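Local coordinates for capsular polysaccharide export system protein KpsC (Thermosulfurimonas dismutans, PDB 6MGB) that probably transfers Kdo in beta linkage, from a CMP-activated donor, during assembly of the glycolipid that anchors Gram-negative bacterial capsules, at residues F14-L19 with V33-K38; G115-P120 with R285-L290; D135-K140 with P232-S237; L161-Y166 with G212-M217. All blocks are in the same frame, centred on the assembly; numbering follows the deposited sequence. Where two conformers were deposited one is given.

Contact 1 of 4, residues F14-L19 with V33-K38; sequences FSRQIL and VVYKPK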
# COMPACT_ATOMS: atom_id res chain seq x y z
N PHE A 14 9.37 13.61 -15.96
CA PHE A 14 9.28 15.07 -15.95
C PHE A 14 9.53 15.63 -14.55
O PHE A 14 9.06 16.72 -14.23
CB PHE A 14 7.93 15.51 -16.50
CG PHE A 14 7.76 15.22 -17.96
CD1 PHE A 14 8.00 16.20 -18.90
CD2 PHE A 14 7.41 13.95 -18.39
CE1 PHE A 14 7.87 15.93 -20.25
CE2 PHE A 14 7.28 13.67 -19.74
CZ PHE A 14 7.51 14.67 -20.67
N SER A 15 10.27 14.89 -13.73
CA SER A 15 10.65 15.35 -12.40
C SER A 15 11.96 14.67 -12.03
O SER A 15 12.06 13.44 -12.08
CB SER A 15 9.57 15.02 -11.36
OG SER A 15 10.07 15.18 -10.05
N ARG A 16 12.96 15.47 -11.66
CA ARG A 16 14.22 14.92 -11.17
C ARG A 16 14.10 14.36 -9.76
O ARG A 16 15.04 13.71 -9.29
CB ARG A 16 15.31 15.99 -11.20
CG ARG A 16 15.62 16.53 -12.58
CD ARG A 16 16.88 17.38 -12.57
NE ARG A 16 17.23 17.89 -13.89
CZ ARG A 16 17.80 17.17 -14.85
NH1 ARG A 16 18.08 15.89 -14.65
NH2 ARG A 16 18.08 17.73 -16.02
N GLN A 17 12.96 14.58 -9.09
CA GLN A 17 12.82 14.09 -7.73
C GLN A 17 12.72 12.57 -7.66
O GLN A 17 13.06 11.99 -6.63
CB GLN A 17 11.61 14.74 -7.06
CG GLN A 17 11.75 16.25 -6.88
CD GLN A 17 12.99 16.64 -6.10
OE1 GLN A 17 13.82 17.41 -6.59
NE2 GLN A 17 13.13 16.11 -4.89
N ILE A 18 12.27 11.92 -8.74
CA ILE A 18 12.17 10.46 -8.72
C ILE A 18 13.55 9.84 -8.55
O ILE A 18 13.78 9.04 -7.64
CB ILE A 18 11.47 9.94 -9.99
CG1 ILE A 18 10.10 10.62 -10.17
CG2 ILE A 18 11.31 8.43 -9.92
CD1 ILE A 18 9.32 10.15 -11.39
N LEU A 19 14.48 10.20 -9.43
CA LEU A 19 15.82 9.63 -9.35
C LEU A 19 16.54 10.07 -8.08
O LEU A 19 17.40 9.35 -7.57
CB LEU A 19 16.64 10.04 -10.58
CG LEU A 19 18.02 9.40 -10.74
CD1 LEU A 19 17.95 7.88 -10.69
CD2 LEU A 19 18.65 9.85 -12.05
N VAL A 33 16.34 6.05 -17.93
CA VAL A 33 15.43 7.17 -17.76
C VAL A 33 16.05 8.40 -18.41
O VAL A 33 17.27 8.57 -18.42
CB VAL A 33 15.12 7.42 -16.27
CG1 VAL A 33 14.40 8.75 -16.07
CG2 VAL A 33 14.28 6.28 -15.70
N VAL A 34 15.18 9.27 -18.93
CA VAL A 34 15.59 10.54 -19.52
C VAL A 34 14.66 11.62 -19.00
O VAL A 34 13.44 11.42 -18.90
CB VAL A 34 15.59 10.50 -21.06
CG1 VAL A 34 16.63 9.51 -21.56
CG2 VAL A 34 14.20 10.14 -21.59
N TYR A 35 15.23 12.78 -18.68
CA TYR A 35 14.48 13.86 -18.04
C TYR A 35 13.94 14.83 -19.08
O TYR A 35 14.69 15.34 -19.92
CB TYR A 35 15.38 14.59 -17.04
CG TYR A 35 14.75 15.83 -16.43
CD1 TYR A 35 15.21 17.09 -16.77
CD2 TYR A 35 13.71 15.72 -15.52
CE1 TYR A 35 14.65 18.22 -16.21
CE2 TYR A 35 13.14 16.85 -14.96
CZ TYR A 35 13.62 18.10 -15.30
OH TYR A 35 13.06 19.23 -14.75
N LYS A 36 12.63 15.08 -19.02
CA LYS A 36 11.95 16.02 -19.91
C LYS A 36 12.37 15.81 -21.36
O LYS A 36 13.05 16.66 -21.94
CB LYS A 36 12.25 17.46 -19.48
CG LYS A 36 11.34 17.97 -18.39
CD LYS A 36 11.59 19.44 -18.10
CE LYS A 36 10.47 20.05 -17.27
NZ LYS A 36 10.24 19.30 -16.00
N PRO A 37 11.98 14.70 -21.98
CA PRO A 37 12.19 14.56 -23.42
C PRO A 37 11.27 15.50 -24.18
O PRO A 37 10.13 15.75 -23.77
CB PRO A 37 11.84 13.09 -23.70
CG PRO A 37 10.92 12.71 -22.58
CD PRO A 37 11.39 13.48 -21.39
N LYS A 38 11.78 16.03 -25.29
CA LYS A 38 11.01 16.99 -26.07
C LYS A 38 9.96 16.33 -26.95
O LYS A 38 9.03 17.00 -27.39
CB LYS A 38 11.94 17.84 -26.93
CG LYS A 38 12.72 18.89 -26.14
CD LYS A 38 11.81 20.03 -25.70
CE LYS A 38 12.57 21.08 -24.91
NZ LYS A 38 11.77 22.31 -24.68
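Lys36 NZ gives a 3.1 Å hydrogen bond to Tyr35 OH and lies 3.3 Å from the carbonyl O of Phe14; both hold for one of two deposited Lys36 conformers and are to that extent doubtful. The Tyr35 ring is sandwiched: CG of Lys36 lies over one face and CG of Arg16 over the other, the latter 3.6 Å from the ring centroid in a CH-pi contact. Arg16 runs extended from CG to NE and then turns at chi4 (-77°), which lays the guanidinium over the rim of the same face, CZ 3.8 Å from the centroid in an off-centre cation-pi contact. Here the chain makes a beta-alpha-beta crossover: strands 11-13 and 33-35 are parallel neighbours at one border of the mixed sheet, and Ser15 OG, accepting from Gln17 N, caps helix 17-21, the first of the two helices in the connection. A tyrosine suits this surface position because it is wide enough to serve both cationic chains; an alanine in its place would probably leave the Arg16 guanidinium without its platform and free to swing. Phe14, the buried member, turns a ring face to Pro37, CZ to CD 4.1 Å, while helix 53-65 covers it with Ala58, Lys61 and Trp65.

Contact 2 of 4, residues G115-P120 with R285-L290; sequences GGWETP and RRRTLL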
# COMPACT_ATOMS: atom_id res chain seq x y z
N GLY A 115 -6.07 -14.09 -13.44
CA GLY A 115 -5.09 -15.14 -13.19
C GLY A 115 -3.92 -15.11 -14.17
O GLY A 115 -3.46 -14.05 -14.61
N GLY A 116 -3.43 -16.30 -14.50
CA GLY A 116 -2.23 -16.45 -15.29
C GLY A 116 -0.97 -16.70 -14.49
O GLY A 116 0.12 -16.71 -15.08
N TRP A 117 -1.08 -16.93 -13.18
CA TRP A 117 0.08 -16.98 -12.31
C TRP A 117 -0.02 -17.99 -11.17
O TRP A 117 0.98 -18.19 -10.48
CB TRP A 117 0.32 -15.59 -11.70
CG TRP A 117 -0.91 -15.01 -11.06
CD1 TRP A 117 -1.83 -14.20 -11.65
CD2 TRP A 117 -1.35 -15.21 -9.71
NE1 TRP A 117 -2.82 -13.88 -10.75
CE2 TRP A 117 -2.55 -14.49 -9.56
CE3 TRP A 117 -0.85 -15.93 -8.63
CZ2 TRP A 117 -3.25 -14.47 -8.35
CZ3 TRP A 117 -1.55 -15.90 -7.43
CH2 TRP A 117 -2.74 -15.18 -7.31
N GLU A 118 -1.18 -18.61 -10.94
CA GLU A 118 -1.37 -19.48 -9.78
C GLU A 118 -0.74 -20.84 -10.07
O GLU A 118 -1.30 -21.65 -10.82
CB GLU A 118 -2.85 -19.62 -9.44
CG GLU A 118 -3.59 -18.31 -9.32
CD GLU A 118 -4.25 -17.88 -10.62
OE1 GLU A 118 -3.65 -18.12 -11.69
OE2 GLU A 118 -5.36 -17.32 -10.56
N THR A 119 0.41 -21.11 -9.46
CA THR A 119 1.07 -22.39 -9.58
C THR A 119 1.37 -22.94 -8.19
O THR A 119 1.53 -22.17 -7.24
CB THR A 119 2.38 -22.29 -10.37
OG1 THR A 119 3.33 -21.51 -9.63
CG2 THR A 119 2.14 -21.63 -11.70
N PRO A 120 1.46 -24.26 -8.05
CA PRO A 120 1.88 -24.83 -6.76
C PRO A 120 3.17 -24.23 -6.24
O PRO A 120 3.33 -24.02 -5.04
CB PRO A 120 2.02 -26.32 -7.06
CG PRO A 120 1.16 -26.56 -8.25
CD PRO A 120 1.22 -25.31 -9.06
N ARG A 285 -13.79 -11.98 -9.69
CA ARG A 285 -13.24 -13.23 -9.18
C ARG A 285 -13.03 -13.14 -7.67
O ARG A 285 -12.44 -12.18 -7.18
CB ARG A 285 -11.93 -13.55 -9.88
CG ARG A 285 -11.32 -14.87 -9.45
CD ARG A 285 -10.54 -15.51 -10.58
NE ARG A 285 -9.91 -16.76 -10.17
CZ ARG A 285 -9.06 -17.45 -10.92
NH1 ARG A 285 -8.54 -18.57 -10.46
NH2 ARG A 285 -8.72 -17.01 -12.13
N ARG A 286 -13.52 -14.14 -6.95
CA ARG A 286 -13.27 -14.25 -5.52
C ARG A 286 -11.87 -14.81 -5.30
O ARG A 286 -11.43 -15.71 -6.02
CB ARG A 286 -14.30 -15.15 -4.85
CG ARG A 286 -15.75 -14.89 -5.25
CD ARG A 286 -16.23 -13.52 -4.80
NE ARG A 286 -15.64 -12.44 -5.58
CZ ARG A 286 -15.73 -11.15 -5.26
NH1 ARG A 286 -16.39 -10.77 -4.18
NH2 ARG A 286 -15.15 -10.24 -6.03
N ARG A 287 -11.17 -14.27 -4.31
CA ARG A 287 -9.80 -14.65 -4.03
C ARG A 287 -9.63 -14.99 -2.56
O ARG A 287 -10.26 -14.39 -1.68
CB ARG A 287 -8.81 -13.54 -4.42
CG ARG A 287 -8.64 -13.34 -5.91
CD ARG A 287 -8.02 -14.56 -6.57
NE ARG A 287 -7.67 -14.33 -7.96
CZ ARG A 287 -7.04 -15.22 -8.73
NH1 ARG A 287 -6.70 -16.40 -8.24
NH2 ARG A 287 -6.76 -14.92 -9.99
N THR A 288 -8.77 -15.97 -2.29
CA THR A 288 -8.35 -16.26 -0.93
C THR A 288 -7.30 -15.26 -0.48
O THR A 288 -6.68 -14.55 -1.29
CB THR A 288 -7.77 -17.68 -0.83
OG1 THR A 288 -6.53 -17.73 -1.56
CG2 THR A 288 -8.74 -18.71 -1.40
N LEU A 289 -7.09 -15.20 0.83
CA LEU A 289 -6.06 -14.31 1.37
C LEU A 289 -4.70 -14.66 0.79
O LEU A 289 -3.94 -13.78 0.37
CB LEU A 289 -6.04 -14.40 2.90
CG LEU A 289 -5.12 -13.44 3.68
CD1 LEU A 289 -3.67 -13.91 3.70
CD2 LEU A 289 -5.21 -12.02 3.13
N LEU A 290 -4.37 -15.95 0.74
CA LEU A 290 -3.08 -16.36 0.21
C LEU A 290 -2.93 -15.94 -1.25
O LEU A 290 -1.86 -15.46 -1.66
CB LEU A 290 -2.91 -17.87 0.34
CG LEU A 290 -1.51 -18.42 0.02
CD1 LEU A 290 -0.49 -17.89 1.02
CD2 LEU A 290 -1.52 -19.93 0.02
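Glu118 reaches across to Arg287, and its path can be traced outward from CB. CB points toward the arginines; CG then lies over the rim of the Trp117 ring, 3.5 Å above its plane. A bend at chi2 (93°) swings the carboxylate so that its two oxygens serve different partners. OE1 turns back on its own loop and accepts from Trp117 N at 3.2 Å, with a weak bond from Gly116 N beside it. OE2 is gripped end-on by both terminal nitrogens of Arg287, NH1 and NH2 each 2.8 Å away and the oxygen nearly in the guanidinium plane, NH1 meeting the anti lone pair. Arg285 completes a salt-bridge network: its NH1 is 3.4 Å from OE2, but the oxygen sits over the face of that guanidinium, so charge alone acts. This fastens the loop between helices 107-114 and 120-135 to the segment leading into helix 289-299, which Thr288 N-caps. The Arg287 guanidinium is held flat between Trp117 CZ2 on one face and Arg285 NE on the other, and Glu118 would probably offset the like charges of the neighbouring arginines. Arg287 NE bonds to Leu112 O, as Trp117 NE1 does to Leu111 O. Gly115, with positive phi, leaves room that a CB would take: such an atom would clash with Glu118 OE2.

Contact 3 of 4, residues D135-K140 with P232-S237; sequences DHKISK and PVDLLS. With C5P (cytidine-5'-monophosphate), chain D.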
# COMPACT_ATOMS: atom_id res chain seq x y z
N ASP A 135 5.64 -13.87 11.51
CA ASP A 135 6.50 -14.23 12.63
C ASP A 135 7.40 -13.08 13.05
O ASP A 135 7.60 -12.84 14.25
CB ASP A 135 7.34 -15.46 12.28
CG ASP A 135 6.51 -16.73 12.22
OD1 ASP A 135 5.31 -16.68 12.56
OD2 ASP A 135 7.07 -17.78 11.83
N HIS A 136 7.97 -12.35 12.09
CA HIS A 136 8.90 -11.27 12.38
C HIS A 136 8.22 -9.91 12.46
O HIS A 136 8.92 -8.89 12.55
CB HIS A 136 10.01 -11.25 11.34
CG HIS A 136 10.98 -12.38 11.47
ND1 HIS A 136 10.85 -13.56 10.76
CD2 HIS A 136 12.08 -12.53 12.24
CE1 HIS A 136 11.83 -14.38 11.09
NE2 HIS A 136 12.60 -13.77 11.98
N LYS A 137 6.89 -9.87 12.44
CA LYS A 137 6.14 -8.63 12.59
C LYS A 137 6.63 -7.56 11.61
O LYS A 137 6.95 -6.43 11.99
CB LYS A 137 6.21 -8.13 14.03
CG LYS A 137 5.68 -9.13 15.05
CD LYS A 137 5.55 -8.51 16.44
CE LYS A 137 5.03 -9.52 17.46
NZ LYS A 137 5.98 -10.65 17.66
N ILE A 138 6.69 -7.94 10.34
CA ILE A 138 7.17 -7.07 9.27
C ILE A 138 6.00 -6.28 8.70
O ILE A 138 4.87 -6.77 8.63
CB ILE A 138 7.90 -7.89 8.19
CG1 ILE A 138 9.26 -8.36 8.71
CG2 ILE A 138 8.07 -7.08 6.90
CD1 ILE A 138 9.92 -9.41 7.85
N SER A 139 6.28 -5.05 8.29
CA SER A 139 5.25 -4.17 7.73
C SER A 139 5.92 -3.26 6.70
O SER A 139 7.05 -3.52 6.26
CB SER A 139 4.55 -3.39 8.85
OG SER A 139 5.47 -2.59 9.57
N LYS A 140 5.22 -2.20 6.31
CA LYS A 140 5.74 -1.31 5.27
C LYS A 140 7.01 -0.59 5.74
O LYS A 140 8.01 -0.55 5.01
CB LYS A 140 4.68 -0.29 4.87
CG LYS A 140 5.02 0.52 3.63
CD LYS A 140 3.93 1.54 3.31
CE LYS A 140 4.11 2.15 1.92
NZ LYS A 140 3.68 1.22 0.84
N PRO A 232 2.80 -1.66 13.82
CA PRO A 232 1.38 -1.83 13.45
C PRO A 232 0.88 -3.26 13.55
O PRO A 232 -0.26 -3.47 13.97
CB PRO A 232 1.34 -1.30 12.01
CG PRO A 232 2.74 -1.40 11.51
CD PRO A 232 3.61 -1.14 12.70
N VAL A 233 1.69 -4.24 13.17
CA VAL A 233 1.21 -5.62 13.21
C VAL A 233 1.17 -6.14 14.64
O VAL A 233 0.37 -7.02 14.96
CB VAL A 233 2.07 -6.52 12.30
CG1 VAL A 233 1.95 -6.07 10.85
CG2 VAL A 233 3.51 -6.51 12.73
N ASP A 234 2.02 -5.62 15.52
CA ASP A 234 1.88 -5.92 16.95
C ASP A 234 0.60 -5.31 17.50
O ASP A 234 -0.15 -5.97 18.22
CB ASP A 234 3.10 -5.40 17.72
CG ASP A 234 3.17 -5.95 19.13
OD1 ASP A 234 2.50 -6.97 19.41
OD2 ASP A 234 3.88 -5.35 19.96
N LEU A 235 0.33 -4.05 17.15
CA LEU A 235 -0.90 -3.41 17.59
C LEU A 235 -2.13 -4.17 17.12
O LEU A 235 -3.09 -4.36 17.88
CB LEU A 235 -0.94 -1.96 17.08
CG LEU A 235 -2.15 -1.12 17.50
CD1 LEU A 235 -2.18 -0.92 19.00
CD2 LEU A 235 -2.13 0.22 16.77
N LEU A 236 -2.11 -4.63 15.87
CA LEU A 236 -3.27 -5.31 15.30
C LEU A 236 -3.59 -6.61 16.03
O LEU A 236 -4.75 -7.01 16.09
CB LEU A 236 -3.05 -5.58 13.81
CG LEU A 236 -3.16 -4.35 12.90
CD1 LEU A 236 -2.52 -4.63 11.55
CD2 LEU A 236 -4.62 -3.96 12.73
N SER A 237 -2.57 -7.27 16.59
CA SER A 237 -2.79 -8.55 17.24
C SER A 237 -3.73 -8.45 18.43
O SER A 237 -4.26 -9.47 18.88
CB SER A 237 -1.46 -9.15 17.70
OG SER A 237 -0.95 -8.45 18.82
O3P C5P D . -1.78 3.19 3.29
P C5P D . -1.25 4.03 4.43
O1P C5P D . -2.42 4.56 5.24
O2P C5P D . -0.33 5.19 4.09
O5' C5P D . -0.44 3.03 5.36
C5' C5P D . 0.91 2.68 5.10
C4' C5P D . 1.47 1.83 6.20
O4' C5P D . 1.68 2.65 7.38
C3' C5P D . 0.55 0.71 6.69
O3' C5P D . 0.65 -0.46 5.89
C2' C5P D . 1.00 0.50 8.13
O2' C5P D . 2.16 -0.32 8.19
C1' C5P D . 1.37 1.92 8.55
N1 C5P D . 0.25 2.60 9.25
C2 C5P D . 0.24 2.71 10.74
N3 C5P D . -0.90 3.41 11.43
C4 C5P D . -1.99 3.98 10.66
C5 C5P D . -1.98 3.87 9.17
C6 C5P D . -0.84 3.18 8.48
O2 C5P D . 1.13 2.25 11.37
N4 C5P D . -3.10 4.66 11.33
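Val233 takes chi1 near -63°, which puts CG2 between its backbone N and carbonyl carbon, facing Lys137, and sends CG1 toward the carbonyl O of Ile138. The fit is tight: CG2 presses to 3.4 Å from Lys137 CB, closer than carbons usually pack, and a beta-branched valine fills the niche with both methyls. Lys137 has positive phi because it is the C-prime residue of the Schellman motif ending helix 120-135. Its chain then runs out over Asp234, CD lying 4.2 Å from Asp234 CB; NZ stays 5.4 Å from OD1, too far for a salt bridge, and Asp234 OD2 is instead bonded to Val147 N. Farther along, Ser139 OG touches Pro232 CG at 3.6 Å. Pro232 suits the first turn of helix 232-236, where a missing N-H costs nothing, and its ring extends the wall to the nucleotide, CG lying 3.5 Å from O2' of the cytidine-5'-monophosphate. Lys140 lays CD 3.7 Å from C5' of the nucleotide while NZ is bonded to Gln248 OE1 and Gly75 O. Ser139, Pro232 and Lys140, with Glu252, which also binds CMP, thus line the ribose side of the pocket, part of the nucleotide site of what is, by family, a GT-B glycosyltransferase.

Contact 4 of 4, residues L161-Y166 with G212-M217; sequences LIDQTY and GYLARM. With C5P (cytidine-5'-monophosphate), chain D.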
# COMPACT_ATOMS: atom_id res chain seq x y z
N LEU A 161 -9.83 1.67 14.86
CA LEU A 161 -10.04 2.49 13.68
C LEU A 161 -8.69 2.98 13.17
O LEU A 161 -7.87 3.47 13.96
CB LEU A 161 -10.95 3.68 13.99
CG LEU A 161 -12.47 3.43 14.07
CD1 LEU A 161 -12.81 2.21 14.91
CD2 LEU A 161 -13.16 4.66 14.63
N ILE A 162 -8.46 2.85 11.87
CA ILE A 162 -7.20 3.24 11.24
C ILE A 162 -7.36 4.64 10.66
O ILE A 162 -8.25 4.88 9.84
CB ILE A 162 -6.78 2.23 10.16
CG1 ILE A 162 -6.60 0.84 10.77
CG2 ILE A 162 -5.49 2.69 9.47
CD1 ILE A 162 -6.36 -0.26 9.76
N ASP A 163 -6.50 5.56 11.09
CA ASP A 163 -6.49 6.90 10.53
C ASP A 163 -5.46 6.96 9.40
O ASP A 163 -4.54 6.14 9.33
CB ASP A 163 -6.16 7.94 11.60
CG ASP A 163 -6.55 9.35 11.19
OD1 ASP A 163 -7.36 9.50 10.24
OD2 ASP A 163 -6.06 10.32 11.80
N GLN A 164 -5.64 7.93 8.52
CA GLN A 164 -4.77 8.10 7.36
C GLN A 164 -4.30 9.54 7.28
O GLN A 164 -4.69 10.40 8.09
CB GLN A 164 -5.49 7.67 6.08
CG GLN A 164 -5.67 6.16 5.98
CD GLN A 164 -6.60 5.75 4.86
OE1 GLN A 164 -7.70 5.24 5.10
NE2 GLN A 164 -6.17 5.96 3.62
N THR A 165 -3.42 9.81 6.31
CA THR A 165 -2.85 11.14 6.13
C THR A 165 -3.72 11.96 5.19
O THR A 165 -4.19 11.45 4.17
CB THR A 165 -1.43 11.06 5.57
OG1 THR A 165 -1.47 10.50 4.25
CG2 THR A 165 -0.55 10.20 6.46
N TYR A 166 -3.93 13.22 5.53
CA TYR A 166 -4.70 14.08 4.65
C TYR A 166 -3.98 14.24 3.31
O TYR A 166 -2.76 14.41 3.26
CB TYR A 166 -4.94 15.45 5.29
CG TYR A 166 -5.94 16.24 4.50
CD1 TYR A 166 -7.29 16.21 4.81
CD2 TYR A 166 -5.54 16.99 3.41
CE1 TYR A 166 -8.21 16.93 4.07
CE2 TYR A 166 -6.45 17.71 2.66
CZ TYR A 166 -7.78 17.67 3.00
OH TYR A 166 -8.68 18.40 2.25
N GLY A 212 -3.95 14.44 9.89
CA GLY A 212 -4.78 13.26 9.78
C GLY A 212 -6.26 13.62 9.69
O GLY A 212 -6.67 14.75 9.92
N TYR A 213 -7.05 12.62 9.33
CA TYR A 213 -8.50 12.80 9.26
C TYR A 213 -9.12 12.70 10.65
O TYR A 213 -9.68 13.68 11.16
CB TYR A 213 -9.12 11.77 8.31
CG TYR A 213 -8.65 11.86 6.88
CD1 TYR A 213 -9.26 12.73 5.98
CD2 TYR A 213 -7.60 11.07 6.42
CE1 TYR A 213 -8.83 12.81 4.67
CE2 TYR A 213 -7.17 11.14 5.11
CZ TYR A 213 -7.79 12.02 4.23
OH TYR A 213 -7.36 12.09 2.93
N LEU A 214 -9.02 11.53 11.27
CA LEU A 214 -9.58 11.34 12.61
C LEU A 214 -8.76 12.09 13.66
O LEU A 214 -9.31 12.50 14.68
CB LEU A 214 -9.64 9.85 12.95
CG LEU A 214 -10.55 9.00 12.07
CD1 LEU A 214 -10.32 7.52 12.33
CD2 LEU A 214 -12.01 9.36 12.30
N ALA A 215 -7.46 12.27 13.41
CA ALA A 215 -6.61 12.92 14.41
C ALA A 215 -7.01 14.37 14.64
O ALA A 215 -6.77 14.90 15.73
CB ALA A 215 -5.15 12.84 13.96
N ARG A 216 -7.63 15.01 13.65
CA ARG A 216 -8.06 16.40 13.78
C ARG A 216 -9.47 16.55 14.34
O ARG A 216 -9.86 17.66 14.71
CB ARG A 216 -8.01 17.11 12.42
CG ARG A 216 -6.66 17.02 11.73
CD ARG A 216 -5.57 17.82 12.42
NE ARG A 216 -5.77 19.26 12.34
CZ ARG A 216 -4.84 20.15 12.67
NH1 ARG A 216 -3.66 19.72 13.09
NH2 ARG A 216 -5.08 21.46 12.59
N MET A 217 -10.23 15.47 14.42
CA MET A 217 -11.60 15.54 14.92
C MET A 217 -11.61 15.63 16.44
O MET A 217 -10.68 15.20 17.12
CB MET A 217 -12.41 14.33 14.47
CG MET A 217 -12.54 14.16 12.97
SD MET A 217 -13.59 12.75 12.57
CE MET A 217 -13.35 12.66 10.80
O3P C5P D . -1.78 3.19 3.29
P C5P D . -1.25 4.03 4.43
O1P C5P D . -2.42 4.56 5.24
O2P C5P D . -0.33 5.19 4.09
O5' C5P D . -0.44 3.03 5.36
C5' C5P D . 0.91 2.68 5.10
C4' C5P D . 1.47 1.83 6.20
O4' C5P D . 1.68 2.65 7.38
C3' C5P D . 0.55 0.71 6.69
O3' C5P D . 0.65 -0.46 5.89
C2' C5P D . 1.00 0.50 8.13
O2' C5P D . 2.16 -0.32 8.19
C1' C5P D . 1.37 1.92 8.55
N1 C5P D . 0.25 2.60 9.25
C2 C5P D . 0.24 2.71 10.74
N3 C5P D . -0.90 3.41 11.43
C4 C5P D . -1.99 3.98 10.66
C5 C5P D . -1.98 3.87 9.17
C6 C5P D . -0.84 3.18 8.48
O2 C5P D . 1.13 2.25 11.37
N4 C5P D . -3.10 4.66 11.33
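Where strand 158-162 runs out, its backbone continues beside 212-217 in a single beta bridge, Thr165 with Gly212, CA to CA 4.6 Å. Asp163, with CG anti to its N (chi1 -162°), extends its carboxylate into the start of the helical-like turn 213-216. OD1 takes the N-H of Leu214 at 2.8 Å in a nearly straight bond, and more weakly those of Tyr213 and Gln164; OD2 takes Ala215 N at 2.9 Å. Each of the two stronger donors lies well out of the carboxylate plane. A short acidic residue is apt here, since these backbone N-H groups all turn to one buried spot. Gly212 leaves the space, for a CB there would lie 2.7 Å from Asp163 OD2, a clash. Around this centre, Leu214 packs CD1 on Leu161 CB, while the Tyr213 ring lies along the 164-166 backbone, CE2 3.1 Å from Thr165 O. Tyr166 meets that ring obliquely, planes 37° apart, and Phe181 stacks on it. Replacing Asp163 with alanine would probably leave the N-H groups of Leu214 and Ala215 without their acceptor and let the 163-165 backbone shift. That matters because Asp163 O receives the cytosine N4 of the nucleotide at 2.9 Å, with Ile162 CG2 3.6 Å from the same N4. The cytosine amino group is thus met by a main-chain carbonyl just past the C-terminal end of an inner strand of the parallel sheet, the usual nucleotide site of a Rossmann-like domain, here the CMP site shared with Lys200, His202 and Ser247.

Overall arrangement
From the N terminus, contact 1 comes first, closing the short crossover between strands 11-13 and 33-35 at the border of the mixed sheet; it is complete before any other contact opens. Contact 2 then closes the longest loop, joining the start of helix 120-135 to that of helix 289-299 around nearly all of the parallel-sheet domain. Within this span contact 3 ties the end of helix 120-135 to helix 232-236, and inside that again contact 4 joins strand 158-162 to the 212-217 turn. Nothing crosses. Contacts 3 and 4, centres about 20 Å apart, both touch the CMP; contacts 1 and 2 lie away from it.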